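Local coordinates for protein endo-1,4-beta-xylanase (Pseudoalteromonas haloplanktis, PDB 1H12) that hydrolyses internal beta-1,4 linkages of xylan as a cold-adapted family 8 glycoside hydrolase, and probably also acts on cellulose-type beta-glucans, at residues N366-L371 against M387-H392; Q31-T36 against H392-F397; L291-M296 against L352-N357; D281-I286 against G383-L388. All coordinates share one frame; numbering follows the deposited sequence. Where two conformers were deposited one is given.

All four contacts are buried, and none is held by direct hydrogen bonds between its two segments, but they sit at different depths. The centre of contact 4 lies about 6 Å from the centre of the chain and near the bound xylose, whereas the centres of contacts 1, 2 and 3 are 15 to 16 Å out. Helix 379-392 serves both contact 1 and contact 4, contact 2 uses the turn that follows it, and contacts 3 and 4 occupy opposite ends of helix 283-296. Chemistry changes with place: sulfur and aromatic rings in contact 1, a valine against polar turn atoms in contact 2, alanines and a leucine over a histidine ring in contact 3, and leucine methyls beside a charged cluster in contact 4.

Contact 1: N366-L371 against M387-H392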
loop_
_atom_site.group_PDB
_atom_site.type_symbol
_atom_site.label_atom_id
_atom_site.label_comp_id
_atom_site.label_asym_id
_atom_site.label_seq_id
_atom_site.Cartn_x
_atom_site.Cartn_y
_atom_site.Cartn_z
ATOM N N ASN A 366 3.657 -19.743 -5.437
ATOM C CA ASN A 366 4.966 -20.367 -5.268
ATOM C C ASN A 366 6.110 -19.490 -5.702
ATOM O O ASN A 366 7.188 -19.510 -5.098
ATOM C CB ASN A 366 4.964 -21.774 -5.877
ATOM C CG ASN A 366 4.178 -22.721 -4.949
ATOM O OD1 ASN A 366 4.566 -22.860 -3.843
ATOM N ND2 ASN A 366 3.062 -23.205 -5.352
ATOM N N GLU A 367 5.908 -18.653 -6.714
ATOM C CA GLU A 367 6.937 -17.709 -7.125
ATOM C C GLU A 367 7.229 -16.715 -6.010
ATOM O O GLU A 367 8.363 -16.220 -5.922
ATOM C CB GLU A 367 6.572 -16.980 -8.395
ATOM C CG GLU A 367 6.651 -17.926 -9.569
ATOM C CD GLU A 367 6.368 -17.295 -10.884
ATOM O OE1 GLU A 367 6.435 -16.026 -10.912
ATOM O OE2 GLU A 367 6.145 -18.087 -11.898
ATOM N N PHE A 368 6.238 -16.364 -5.219
ATOM C CA PHE A 368 6.449 -15.487 -4.053
ATOM C C PHE A 368 7.075 -16.238 -2.872
ATOM O O PHE A 368 8.021 -15.774 -2.272
ATOM C CB PHE A 368 5.122 -14.861 -3.635
ATOM C CG PHE A 368 5.137 -14.206 -2.290
ATOM C CD1 PHE A 368 5.818 -13.021 -2.048
ATOM C CD2 PHE A 368 4.496 -14.771 -1.234
ATOM C CE1 PHE A 368 5.883 -12.414 -0.845
ATOM C CE2 PHE A 368 4.558 -14.175 0.021
ATOM C CZ PHE A 368 5.235 -13.000 0.210
ATOM N N TRP A 369 6.537 -17.393 -2.549
ATOM C CA TRP A 369 6.931 -18.106 -1.359
ATOM C C TRP A 369 8.354 -18.668 -1.463
ATOM O O TRP A 369 9.019 -18.856 -0.426
ATOM C CB TRP A 369 5.945 -19.241 -1.067
ATOM C CG TRP A 369 5.992 -19.794 0.339
ATOM C CD1 TRP A 369 6.531 -20.957 0.740
ATOM C CD2 TRP A 369 5.517 -19.144 1.503
ATOM N NE1 TRP A 369 6.390 -21.087 2.097
ATOM C CE2 TRP A 369 5.788 -19.981 2.588
ATOM C CE3 TRP A 369 4.904 -17.902 1.742
ATOM C CZ2 TRP A 369 5.395 -19.696 3.852
ATOM C CZ3 TRP A 369 4.519 -17.601 2.997
ATOM C CH2 TRP A 369 4.799 -18.476 4.077
ATOM N N SER A 370 8.838 -18.880 -2.672
ATOM C CA SER A 370 10.185 -19.374 -2.852
ATOM C C SER A 370 11.232 -18.307 -2.776
ATOM O O SER A 370 12.418 -18.607 -2.706
ATOM C CB SER A 370 10.285 -20.087 -4.191
ATOM O OG SER A 370 10.213 -19.152 -5.247
ATOM N N LEU A 371 10.841 -17.035 -2.731
ATOM C CA LEU A 371 11.820 -15.960 -2.694
ATOM C C LEU A 371 12.533 -15.877 -1.365
ATOM O O LEU A 371 11.949 -16.149 -0.331
ATOM C CB LEU A 371 11.102 -14.610 -2.832
ATOM C CG LEU A 371 10.408 -14.383 -4.197
ATOM C CD1 LEU A 371 9.560 -13.127 -4.072
ATOM C CD2 LEU A 371 11.430 -14.261 -5.322
ATOM N N MET A 387 7.019 -7.509 2.974
ATOM C CA MET A 387 6.518 -7.532 4.359
ATOM C C MET A 387 5.008 -7.493 4.395
ATOM O O MET A 387 4.375 -8.312 5.065
ATOM C CB MET A 387 7.132 -6.336 5.124
ATOM C CG MET A 387 6.690 -6.223 6.561
ATOM S SD MET A 387 7.419 -7.387 7.720
ATOM C CE MET A 387 6.168 -8.694 7.864
ATOM N N LEU A 388 4.395 -6.554 3.674
ATOM C CA LEU A 388 2.938 -6.485 3.668
ATOM C C LEU A 388 2.318 -7.778 3.146
ATOM O O LEU A 388 1.353 -8.276 3.728
ATOM C CB LEU A 388 2.465 -5.291 2.829
ATOM C CG LEU A 388 2.773 -3.925 3.394
ATOM C CD1 LEU A 388 2.384 -2.872 2.362
ATOM C CD2 LEU A 388 2.047 -3.669 4.674
ATOM N N ALA A 389 2.874 -8.318 2.076
ATOM C CA ALA A 389 2.320 -9.533 1.501
ATOM C C ALA A 389 2.425 -10.721 2.494
ATOM O O ALA A 389 1.522 -11.538 2.586
ATOM C CB ALA A 389 3.032 -9.875 0.230
ATOM N N MET A 390 3.557 -10.811 3.208
ATOM C CA MET A 390 3.702 -11.855 4.183
ATOM C C MET A 390 2.582 -11.827 5.205
ATOM O O MET A 390 2.093 -12.890 5.626
ATOM C CB MET A 390 5.078 -11.810 4.871
ATOM C CG MET A 390 6.199 -12.456 4.091
ATOM S SD MET A 390 5.922 -14.193 3.703
ATOM C CE MET A 390 5.633 -14.633 5.039
ATOM N N LEU A 391 2.155 -10.635 5.640
ATOM C CA LEU A 391 1.040 -10.494 6.514
ATOM C C LEU A 391 -0.282 -10.922 5.847
ATOM O O LEU A 391 -1.090 -11.674 6.438
ATOM C CB LEU A 391 0.925 -9.056 7.046
ATOM C CG LEU A 391 2.148 -8.592 7.786
ATOM C CD1 LEU A 391 2.072 -7.082 7.973
ATOM C CD2 LEU A 391 2.273 -9.287 9.139
ATOM N N HIS A 392 -0.508 -10.458 4.627
ATOM C CA HIS A 392 -1.718 -10.752 3.925
ATOM C C HIS A 392 -1.942 -12.210 3.622
ATOM O O HIS A 392 -3.100 -12.631 3.553
ATOM C CB HIS A 392 -1.771 -9.981 2.603
ATOM C CG HIS A 392 -2.192 -8.560 2.739
ATOM N ND1 HIS A 392 -3.447 -8.217 3.166
ATOM C CD2 HIS A 392 -1.510 -7.414 2.466
ATOM C CE1 HIS A 392 -3.508 -6.881 3.166
ATOM N NE2 HIS A 392 -2.353 -6.365 2.739
#
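The rings of Phe-368 and Trp-369 are both turned obliquely to Met-390, whose sulfur occupies the corner between them. Met-390 SD is 3.8 Å from Phe-368 CZ and at the same distance from Trp-369 CZ3. Both are Met-aromatic contacts, the sulfur standing 66° off the normal of the phenyl ring and 54° off that of the indole's six-membered ring. A bend at chi2 (-58°) turns Met-390 SD toward the two rings; the position of the methyl beyond it is doubtful. The same CZ corner of Phe-368 presses on Ala-389 CB at 3.8 Å, where a single methyl suits the approach of helix 358-369 to helix 379-392. Around this pair of helices, Ala-346 touches both Phe-368 and Ala-389, and Lys-32 makes a cation-pi contact with Trp-369. Without the thioether of Met-390, as with an alanine here, the space between the two rings would probably be left unfilled and the rings would be free to shift. With no polar group meeting another here, the contact rests on dispersion and shape, to which a flexible, polarisable thioether between two aromatic rings is well matched.

Contact 2: Q31-T36 against H392-F397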
loop_
_atom_site.group_PDB
_atom_site.type_symbol
_atom_site.label_atom_id
_atom_site.label_comp_id
_atom_site.label_asym_id
_atom_site.label_seq_id
_atom_site.Cartn_x
_atom_site.Cartn_y
_atom_site.Cartn_z
ATOM N N GLN A 31 6.520 -18.632 11.545
ATOM C CA GLN A 31 7.951 -18.389 11.723
ATOM C C GLN A 31 8.485 -17.536 10.573
ATOM O O GLN A 31 9.301 -16.645 10.802
ATOM C CB GLN A 31 8.803 -19.692 11.857
ATOM N N LYS A 32 8.053 -17.814 9.355
ATOM C CA LYS A 32 8.533 -17.056 8.196
ATOM C C LYS A 32 8.051 -15.599 8.281
ATOM O O LYS A 32 8.837 -14.671 7.979
ATOM C CB LYS A 32 8.062 -17.698 6.904
ATOM C CG LYS A 32 8.641 -17.076 5.685
ATOM C CD LYS A 32 8.488 -17.982 4.473
ATOM C CE LYS A 32 8.922 -17.325 3.249
ATOM N NZ LYS A 32 8.977 -18.265 2.142
ATOM N N VAL A 33 6.806 -15.396 8.678
ATOM C CA VAL A 33 6.290 -14.028 8.867
ATOM C C VAL A 33 7.108 -13.298 9.924
ATOM O O VAL A 33 7.506 -12.157 9.743
ATOM C CB VAL A 33 4.828 -14.088 9.310
ATOM C CG1 VAL A 33 4.309 -12.712 9.618
ATOM C CG2 VAL A 33 3.952 -14.712 8.201
ATOM N N ASN A 34 7.329 -13.954 11.046
ATOM C CA ASN A 34 8.064 -13.355 12.135
ATOM C C ASN A 34 9.506 -13.030 11.764
ATOM O O ASN A 34 10.001 -11.945 12.105
ATOM C CB ASN A 34 8.068 -14.315 13.361
ATOM C CG ASN A 34 6.698 -14.543 13.948
ATOM O OD1 ASN A 34 5.756 -13.847 13.665
ATOM N ND2 ASN A 34 6.609 -15.556 14.826
ATOM N N SER A 35 10.158 -13.948 11.069
ATOM C CA SER A 35 11.545 -13.623 10.667
ATOM C C SER A 35 11.600 -12.494 9.635
ATOM O O SER A 35 12.560 -11.752 9.610
ATOM C CB SER A 35 12.257 -14.885 10.105
ATOM O OG SER A 35 11.666 -15.333 8.922
ATOM N N THR A 36 10.589 -12.389 8.786
ATOM C CA THR A 36 10.522 -11.308 7.813
ATOM C C THR A 36 10.518 -9.973 8.595
ATOM O O THR A 36 11.286 -9.062 8.270
ATOM C CB THR A 36 9.323 -11.455 6.938
ATOM O OG1 THR A 36 9.428 -12.679 6.141
ATOM C CG2 THR A 36 9.158 -10.331 5.985
ATOM N N HIS A 392 -0.508 -10.458 4.627
ATOM C CA HIS A 392 -1.718 -10.752 3.925
ATOM C C HIS A 392 -1.942 -12.210 3.622
ATOM O O HIS A 392 -3.100 -12.631 3.553
ATOM C CB HIS A 392 -1.771 -9.981 2.603
ATOM C CG HIS A 392 -2.192 -8.560 2.739
ATOM N ND1 HIS A 392 -3.447 -8.217 3.166
ATOM C CD2 HIS A 392 -1.510 -7.414 2.466
ATOM C CE1 HIS A 392 -3.508 -6.881 3.166
ATOM N NE2 HIS A 392 -2.353 -6.365 2.739
ATOM N N VAL A 393 -0.878 -12.951 3.385
ATOM C CA VAL A 393 -1.014 -14.358 2.953
ATOM C C VAL A 393 -0.939 -15.342 4.095
ATOM O O VAL A 393 -1.029 -16.552 3.876
ATOM C CB VAL A 393 0.002 -14.741 1.848
ATOM C CG1 VAL A 393 -0.074 -13.811 0.670
ATOM C CG2 VAL A 393 1.412 -14.891 2.372
ATOM N N SER A 394 -0.794 -14.848 5.322
ATOM C CA SER A 394 -0.683 -15.685 6.519
ATOM C C SER A 394 -1.827 -15.428 7.489
ATOM O O SER A 394 -1.743 -15.886 8.661
ATOM C CB SER A 394 0.641 -15.427 7.167
ATOM O OG SER A 394 0.700 -14.051 7.634
ATOM N N GLY A 395 -2.846 -14.684 7.090
ATOM C CA GLY A 395 -3.940 -14.396 7.971
ATOM C C GLY A 395 -3.608 -13.383 9.065
ATOM O O GLY A 395 -4.387 -13.285 10.004
ATOM N N ASN A 396 -2.553 -12.600 8.916
ATOM C CA ASN A 396 -2.164 -11.670 9.924
ATOM C C ASN A 396 -2.587 -10.235 9.644
ATOM O O ASN A 396 -2.346 -9.364 10.494
ATOM C CB ASN A 396 -0.639 -11.702 10.157
ATOM C CG ASN A 396 -0.199 -12.868 10.992
ATOM O OD1 ASN A 396 0.490 -13.823 10.485
ATOM N ND2 ASN A 396 -0.543 -12.848 12.224
ATOM N N PHE A 397 -3.136 -9.942 8.467
ATOM C CA PHE A 397 -3.565 -8.590 8.128
ATOM C C PHE A 397 -5.052 -8.485 8.515
ATOM O O PHE A 397 -5.909 -8.986 7.811
ATOM C CB PHE A 397 -3.297 -8.268 6.694
ATOM C CG PHE A 397 -3.329 -6.775 6.400
ATOM C CD1 PHE A 397 -4.494 -6.072 6.359
ATOM C CD2 PHE A 397 -2.161 -6.088 6.196
ATOM C CE1 PHE A 397 -4.487 -4.673 6.073
ATOM C CE2 PHE A 397 -2.150 -4.733 5.870
ATOM C CZ PHE A 397 -3.316 -4.042 5.857
#
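Van der Waals contact joins Val-33 to Ser-394 and Asn-396, one methyl to each. Val-33 CG2 lies 3.4 Å from Ser-394 OG and almost as near to the serine CB, while Val-33 CG1 approaches Asn-396 OD1 more loosely, at 4.1 Å. With CG1 anti to the backbone N (chi1 175°), the valine spreads its two branches over the turn, and its compact shape lets the two backbones come within 7.5 Å, measured between the CA atoms of Val-33 and Ser-394.

Hydrogen bonding belongs to each side separately. Ser-394 OG turns back to the end of the preceding helix, where the carbonyls of Met-390 and Leu-391 are partners; Asn-396 OD1, itself hydrogen-bonded to Gln-30 NE2, is also within bonding distance of Ser-394 OG. Thus the oxygens beside the valine methyls are engaged elsewhere. The contact brings together chain regions 356 residues apart: helix 29-40, close to the N-terminus, packs on the turn leaving helix 379-392, the last helix of a fold that family 8 enzymes build as an (alpha/alpha)6 barrel. Gly-395 has a positive phi (74°), a conformation glycine adopts readily, and Asn-396 N makes a probable hydrogen bond to Leu-391 O. Within the helix, Lys-32 O receives both Thr-36 N and, at 2.8 Å, Thr-36 OG1.

Ring stacking joins the two ends of segment 392-397: His-392 lies against one face of Phe-397, its CE1 3.2 Å above the plane and over the centre of the phenyl ring.

Contact 3: L291-M296 against L352-N357; sequences LDAHLM and LLASTN
Ala-293 and Ala-354 meet methyl to methyl, CB to CB at 3.8 Å, and Ala-293 CB also rests 3.9 Å from the backbone oxygen of Leu-353. Such small side chains allow the backbones to come near, the CA atoms of the two alanines being 5.6 Å apart. Beside them Leu-353 leans on His-294: its CD1 is 3.9 Å from His-294 ND1 and also touches the histidine CB, while CD2 stands 4.2 Å above one face of the imidazole, displaced toward the rim. The histidine CG is anti to the backbone N (chi1 -173°), which turns the ring toward the leucine, the two side chains crossing at a slant.

In the next shell, His-294 NE2 is hydrogen-bonded to the backbone N of Arg-18, which ties down the ring. His-302 and Val-306 of helix 300-318 flank the alanines. The segment 352-357 links helix 342-351 to helix 358-369, beginning as a 3-10 turn in which Ser-355 N bonds to Leu-352 O. An ST turn follows, Ser-355 OG accepting from Asn-357 N at 3.1 Å, and Asn-357 then N-caps helix 358-369 through Gln-360 N.

Chemically, this joint between the C-terminal end of helix 283-296 and an interhelical loop is hydrophobic despite its histidine. Because NE2 faces a backbone N-H, the imidazole is probably neutral, and a neutral ring is compatible with a leucine lying over its face.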
loop_
_atom_site.group_PDB
_atom_site.type_symbol
_atom_site.label_atom_id
_atom_site.label_comp_id
_atom_site.label_asym_id
_atom_site.label_seq_id
_atom_site.Cartn_x
_atom_site.Cartn_y
_atom_site.Cartn_z
ATOM N N LEU A 291 -6.915 -7.585 -1.151
ATOM C CA LEU A 291 -7.201 -7.127 0.177
ATOM C C LEU A 291 -8.708 -6.893 0.358
ATOM O O LEU A 291 -9.321 -7.362 1.308
ATOM C CB LEU A 291 -6.356 -5.872 0.470
ATOM C CG LEU A 291 -6.460 -5.214 1.809
ATOM C CD1 LEU A 291 -5.329 -4.179 1.918
ATOM C CD2 LEU A 291 -7.782 -4.538 2.109
ATOM N N ASP A 292 -9.288 -6.143 -0.573
ATOM C CA ASP A 292 -10.683 -5.799 -0.484
ATOM C C ASP A 292 -11.559 -7.046 -0.540
ATOM O O ASP A 292 -12.550 -7.169 0.220
ATOM C CB ASP A 292 -11.083 -4.809 -1.534
ATOM C CG ASP A 292 -12.430 -4.195 -1.240
ATOM O OD1 ASP A 292 -13.398 -4.412 -2.027
ATOM O OD2 ASP A 292 -12.545 -3.499 -0.212
ATOM N N ALA A 293 -11.243 -7.953 -1.456
ATOM C CA ALA A 293 -12.015 -9.178 -1.542
ATOM C C ALA A 293 -11.974 -9.969 -0.232
ATOM O O ALA A 293 -12.972 -10.488 0.239
ATOM C CB ALA A 293 -11.490 -10.029 -2.697
ATOM N N HIS A 294 -10.776 -10.111 0.333
ATOM C CA HIS A 294 -10.593 -10.853 1.579
ATOM C C HIS A 294 -11.352 -10.194 2.708
ATOM O O HIS A 294 -12.130 -10.839 3.440
ATOM C CB HIS A 294 -9.097 -10.939 1.901
ATOM C CG HIS A 294 -8.797 -11.808 3.062
ATOM N ND1 HIS A 294 -7.640 -11.690 3.802
ATOM C CD2 HIS A 294 -9.479 -12.842 3.614
ATOM C CE1 HIS A 294 -7.641 -12.621 4.756
ATOM N NE2 HIS A 294 -8.756 -13.341 4.670
ATOM N N LEU A 295 -11.137 -8.892 2.906
ATOM C CA LEU A 295 -11.689 -8.198 4.063
ATOM C C LEU A 295 -13.166 -7.890 3.925
ATOM O O LEU A 295 -13.857 -7.925 4.952
ATOM C CB LEU A 295 -10.891 -6.902 4.317
ATOM C CG LEU A 295 -9.674 -7.044 5.191
ATOM C CD1 LEU A 295 -10.047 -7.256 6.667
ATOM C CD2 LEU A 295 -8.717 -8.140 4.717
ATOM N N MET A 296 -13.646 -7.521 2.745
ATOM C CA MET A 296 -15.006 -7.061 2.552
ATOM C C MET A 296 -15.848 -7.942 1.629
ATOM O O MET A 296 -17.059 -7.651 1.510
ATOM C CB MET A 296 -15.031 -5.639 2.085
ATOM C CG MET A 296 -14.679 -4.672 3.148
ATOM S SD MET A 296 -15.479 -4.619 4.564
ATOM C CE MET A 296 -16.224 -4.607 4.451
ATOM N N LEU A 352 -4.208 -12.995 -5.218
ATOM C CA LEU A 352 -4.834 -14.326 -5.241
ATOM C C LEU A 352 -6.000 -14.484 -4.329
ATOM O O LEU A 352 -6.817 -15.397 -4.527
ATOM C CB LEU A 352 -3.790 -15.407 -4.973
ATOM C CG LEU A 352 -2.656 -15.473 -5.979
ATOM C CD1 LEU A 352 -1.636 -16.485 -5.466
ATOM C CD2 LEU A 352 -3.189 -15.838 -7.379
ATOM N N LEU A 353 -6.158 -13.625 -3.329
ATOM C CA LEU A 353 -7.340 -13.638 -2.472
ATOM C C LEU A 353 -8.624 -13.313 -3.229
ATOM O O LEU A 353 -9.707 -13.522 -2.699
ATOM C CB LEU A 353 -7.116 -12.727 -1.279
ATOM C CG LEU A 353 -6.024 -13.161 -0.324
ATOM C CD1 LEU A 353 -5.534 -12.031 0.554
ATOM C CD2 LEU A 353 -6.526 -14.329 0.563
ATOM N N ALA A 354 -8.512 -12.812 -4.451
ATOM C CA ALA A 354 -9.648 -12.598 -5.342
ATOM C C ALA A 354 -9.617 -13.527 -6.555
ATOM O O ALA A 354 -10.533 -13.426 -7.379
ATOM C CB ALA A 354 -9.721 -11.150 -5.829
ATOM N N SER A 355 -8.628 -14.389 -6.678
ATOM C CA SER A 355 -8.475 -15.279 -7.870
ATOM C C SER A 355 -9.396 -16.499 -7.748
ATOM O O SER A 355 -9.656 -17.001 -6.659
ATOM C CB SER A 355 -7.019 -15.810 -7.931
ATOM O OG SER A 355 -6.886 -16.798 -9.038
ATOM N N THR A 356 -9.828 -16.978 -8.917
ATOM C CA THR A 356 -10.611 -18.230 -8.978
ATOM C C THR A 356 -9.933 -19.316 -9.748
ATOM O O THR A 356 -10.583 -20.309 -10.087
ATOM C CB THR A 356 -12.023 -17.949 -9.529
ATOM O OG1 THR A 356 -11.944 -17.424 -10.855
ATOM C CG2 THR A 356 -12.789 -17.001 -8.728
ATOM N N ASN A 357 -8.644 -19.161 -10.035
ATOM C CA ASN A 357 -7.889 -20.074 -10.862
ATOM C C ASN A 357 -6.780 -20.735 -10.047
ATOM O O ASN A 357 -5.763 -20.135 -9.749
ATOM C CB ASN A 357 -7.344 -19.324 -12.078
ATOM C CG ASN A 357 -6.650 -20.206 -13.078
ATOM O OD1 ASN A 357 -5.879 -21.138 -12.768
ATOM N ND2 ASN A 357 -6.897 -19.880 -14.358
#

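Contact 4: D281-I286 against G383-L388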
loop_
_atom_site.group_PDB
_atom_site.type_symbol
_atom_site.label_atom_id
_atom_site.label_comp_id
_atom_site.label_asym_id
_atom_site.label_seq_id
_atom_site.Cartn_x
_atom_site.Cartn_y
_atom_site.Cartn_z
ATOM N N ASP A 281 3.641 2.034 -8.890
ATOM C CA ASP A 281 2.408 2.251 -8.172
ATOM C C ASP A 281 1.359 1.206 -8.585
ATOM O O ASP A 281 0.704 0.593 -7.748
ATOM C CB ASP A 281 1.830 3.645 -8.393
ATOM C CG ASP A 281 2.315 4.693 -7.443
ATOM O OD1 ASP A 281 3.223 4.372 -6.593
ATOM O OD2 ASP A 281 1.816 5.828 -7.444
ATOM N N ALA A 282 1.203 1.037 -9.896
ATOM C CA ALA A 282 0.173 0.159 -10.421
ATOM C C ALA A 282 0.289 -1.248 -9.932
ATOM O O ALA A 282 -0.720 -1.959 -9.845
ATOM C CB ALA A 282 0.128 0.236 -11.927
ATOM N N TRP A 283 1.489 -1.715 -9.600
ATOM C CA TRP A 283 1.673 -3.038 -9.032
ATOM C C TRP A 283 0.689 -3.302 -7.895
ATOM O O TRP A 283 0.253 -4.435 -7.700
ATOM C CB TRP A 283 3.046 -3.264 -8.423
ATOM C CG TRP A 283 4.246 -3.262 -9.328
ATOM C CD1 TRP A 283 4.312 -3.138 -10.693
ATOM C CD2 TRP A 283 5.594 -3.376 -8.874
ATOM N NE1 TRP A 283 5.616 -3.178 -11.086
ATOM C CE2 TRP A 283 6.417 -3.306 -9.982
ATOM C CE3 TRP A 283 6.177 -3.540 -7.612
ATOM C CZ2 TRP A 283 7.788 -3.373 -9.850
ATOM C CZ3 TRP A 283 7.506 -3.618 -7.483
ATOM C CH2 TRP A 283 8.311 -3.512 -8.587
ATOM N N ARG A 284 0.450 -2.267 -7.086
ATOM C CA ARG A 284 -0.315 -2.455 -5.868
ATOM C C ARG A 284 -1.811 -2.574 -6.099
ATOM O O ARG A 284 -2.519 -2.953 -5.173
ATOM C CB ARG A 284 -0.045 -1.272 -4.886
ATOM C CG ARG A 284 1.407 -1.150 -4.486
ATOM C CD ARG A 284 1.619 -0.226 -3.308
ATOM N NE ARG A 284 1.227 1.174 -3.468
ATOM C CZ ARG A 284 1.991 2.117 -3.985
ATOM N NH1 ARG A 284 3.107 1.822 -4.592
ATOM N NH2 ARG A 284 1.648 3.355 -3.863
ATOM N N VAL A 285 -2.287 -2.236 -7.278
ATOM C CA VAL A 285 -3.726 -2.237 -7.504
ATOM C C VAL A 285 -4.331 -3.611 -7.278
ATOM O O VAL A 285 -5.288 -3.736 -6.502
ATOM C CB VAL A 285 -4.094 -1.675 -8.870
ATOM C CG1 VAL A 285 -5.587 -1.739 -9.087
ATOM C CG2 VAL A 285 -3.602 -0.245 -9.049
ATOM N N ILE A 286 -3.831 -4.658 -7.935
ATOM C CA ILE A 286 -4.462 -5.952 -7.720
ATOM C C ILE A 286 -4.190 -6.520 -6.312
ATOM O O ILE A 286 -4.985 -7.303 -5.807
ATOM C CB ILE A 286 -4.234 -6.965 -8.829
ATOM C CG1 ILE A 286 -2.760 -7.415 -8.964
ATOM C CG2 ILE A 286 -4.831 -6.441 -10.139
ATOM C CD1 ILE A 286 -2.578 -8.575 -9.948
ATOM N N GLY A 383 11.130 -4.862 -0.527
ATOM C CA GLY A 383 11.059 -5.344 0.820
ATOM C C GLY A 383 9.831 -4.840 1.570
ATOM O O GLY A 383 9.260 -5.572 2.379
ATOM N N SER A 384 9.406 -3.604 1.304
ATOM C CA SER A 384 8.218 -3.100 1.961
ATOM C C SER A 384 6.982 -3.901 1.525
ATOM O O SER A 384 6.131 -4.257 2.341
ATOM C CB SER A 384 8.021 -1.643 1.629
ATOM O OG SER A 384 8.982 -0.792 2.216
ATOM N N LEU A 385 6.864 -4.154 0.221
ATOM C CA LEU A 385 5.752 -4.952 -0.267
ATOM C C LEU A 385 5.849 -6.383 0.171
ATOM O O LEU A 385 4.820 -7.020 0.445
ATOM C CB LEU A 385 5.648 -4.880 -1.787
ATOM C CG LEU A 385 5.179 -3.543 -2.338
ATOM C CD1 LEU A 385 5.141 -3.590 -3.883
ATOM C CD2 LEU A 385 3.862 -3.134 -1.808
ATOM N N TYR A 386 7.056 -6.940 0.219
ATOM C CA TYR A 386 7.258 -8.304 0.678
ATOM C C TYR A 386 6.718 -8.471 2.112
ATOM O O TYR A 386 6.021 -9.438 2.421
ATOM C CB TYR A 386 8.760 -8.620 0.592
ATOM C CG TYR A 386 9.102 -10.063 0.955
ATOM C CD1 TYR A 386 9.417 -10.426 2.236
ATOM C CD2 TYR A 386 9.095 -11.069 0.001
ATOM C CE1 TYR A 386 9.729 -11.719 2.601
ATOM C CE2 TYR A 386 9.397 -12.375 0.349
ATOM C CZ TYR A 386 9.703 -12.697 1.648
ATOM O OH TYR A 386 10.023 -13.978 2.010
ATOM N N MET A 387 7.019 -7.509 2.974
ATOM C CA MET A 387 6.518 -7.532 4.359
ATOM C C MET A 387 5.008 -7.493 4.395
ATOM O O MET A 387 4.375 -8.312 5.065
ATOM C CB MET A 387 7.132 -6.336 5.124
ATOM C CG MET A 387 6.690 -6.223 6.561
ATOM S SD MET A 387 7.419 -7.387 7.720
ATOM C CE MET A 387 6.168 -8.694 7.864
ATOM N N LEU A 388 4.395 -6.554 3.674
ATOM C CA LEU A 388 2.938 -6.485 3.668
ATOM C C LEU A 388 2.318 -7.778 3.146
ATOM O O LEU A 388 1.353 -8.276 3.728
ATOM C CB LEU A 388 2.465 -5.291 2.829
ATOM C CG LEU A 388 2.773 -3.925 3.394
ATOM C CD1 LEU A 388 2.384 -2.872 2.362
ATOM C CD2 LEU A 388 2.047 -3.669 4.674
#
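Leu-385 reaches Trp-283 and Arg-284 because its CG is anti to the carbonyl carbon (chi1 -71°) and the chain then runs extended (chi2 179°), so that one methyl serves each partner. The centre of the contact lies about 6 Å from the centre of the chain, and the contact joins two helices, 283-296 and 379-392, of the (alpha/alpha)6 barrel characteristic of family 8 glycoside hydrolases. Leu-385 CD1 comes to the edge of the indole, in its plane, and lies 3.9 Å from Trp-283 CE3. The leucine and arginine side chains cross at about a right angle, Leu-385 CD2 lying 4.0 Å from Arg-284 CD and only slightly farther from CG.

A branched leucine suits this place, since it can fill the angle between an aromatic edge and a hydrocarbon stem without competing for the polar ends of either. Trp-283 NE1 bonds to the backbone oxygen of Gln-327, a residue of the xylose pocket, and the tryptophan side chain stands about 5 Å from the bound sugar. Leu-385 thus packs against a tryptophan that lies near the pocket.

Arg-284 bends about its CG-CD bond (chi3 -62°) and presents its guanidinium to acidic neighbours: NH2 forms salt bridges with Asp-144 and Glu-78, and NH1 is hydrogen-bonded to Tyr-381 OH. Asp-281 OD1 adds a salt bridge to Arg-284 NH1 at 3.2 Å, although its hydrogen bonds to NH1 and NH2 are weak. The backbone oxygen of Asp-281 lies 4.0 Å above one face of the Arg-284 guanidinium, displaced toward the rim.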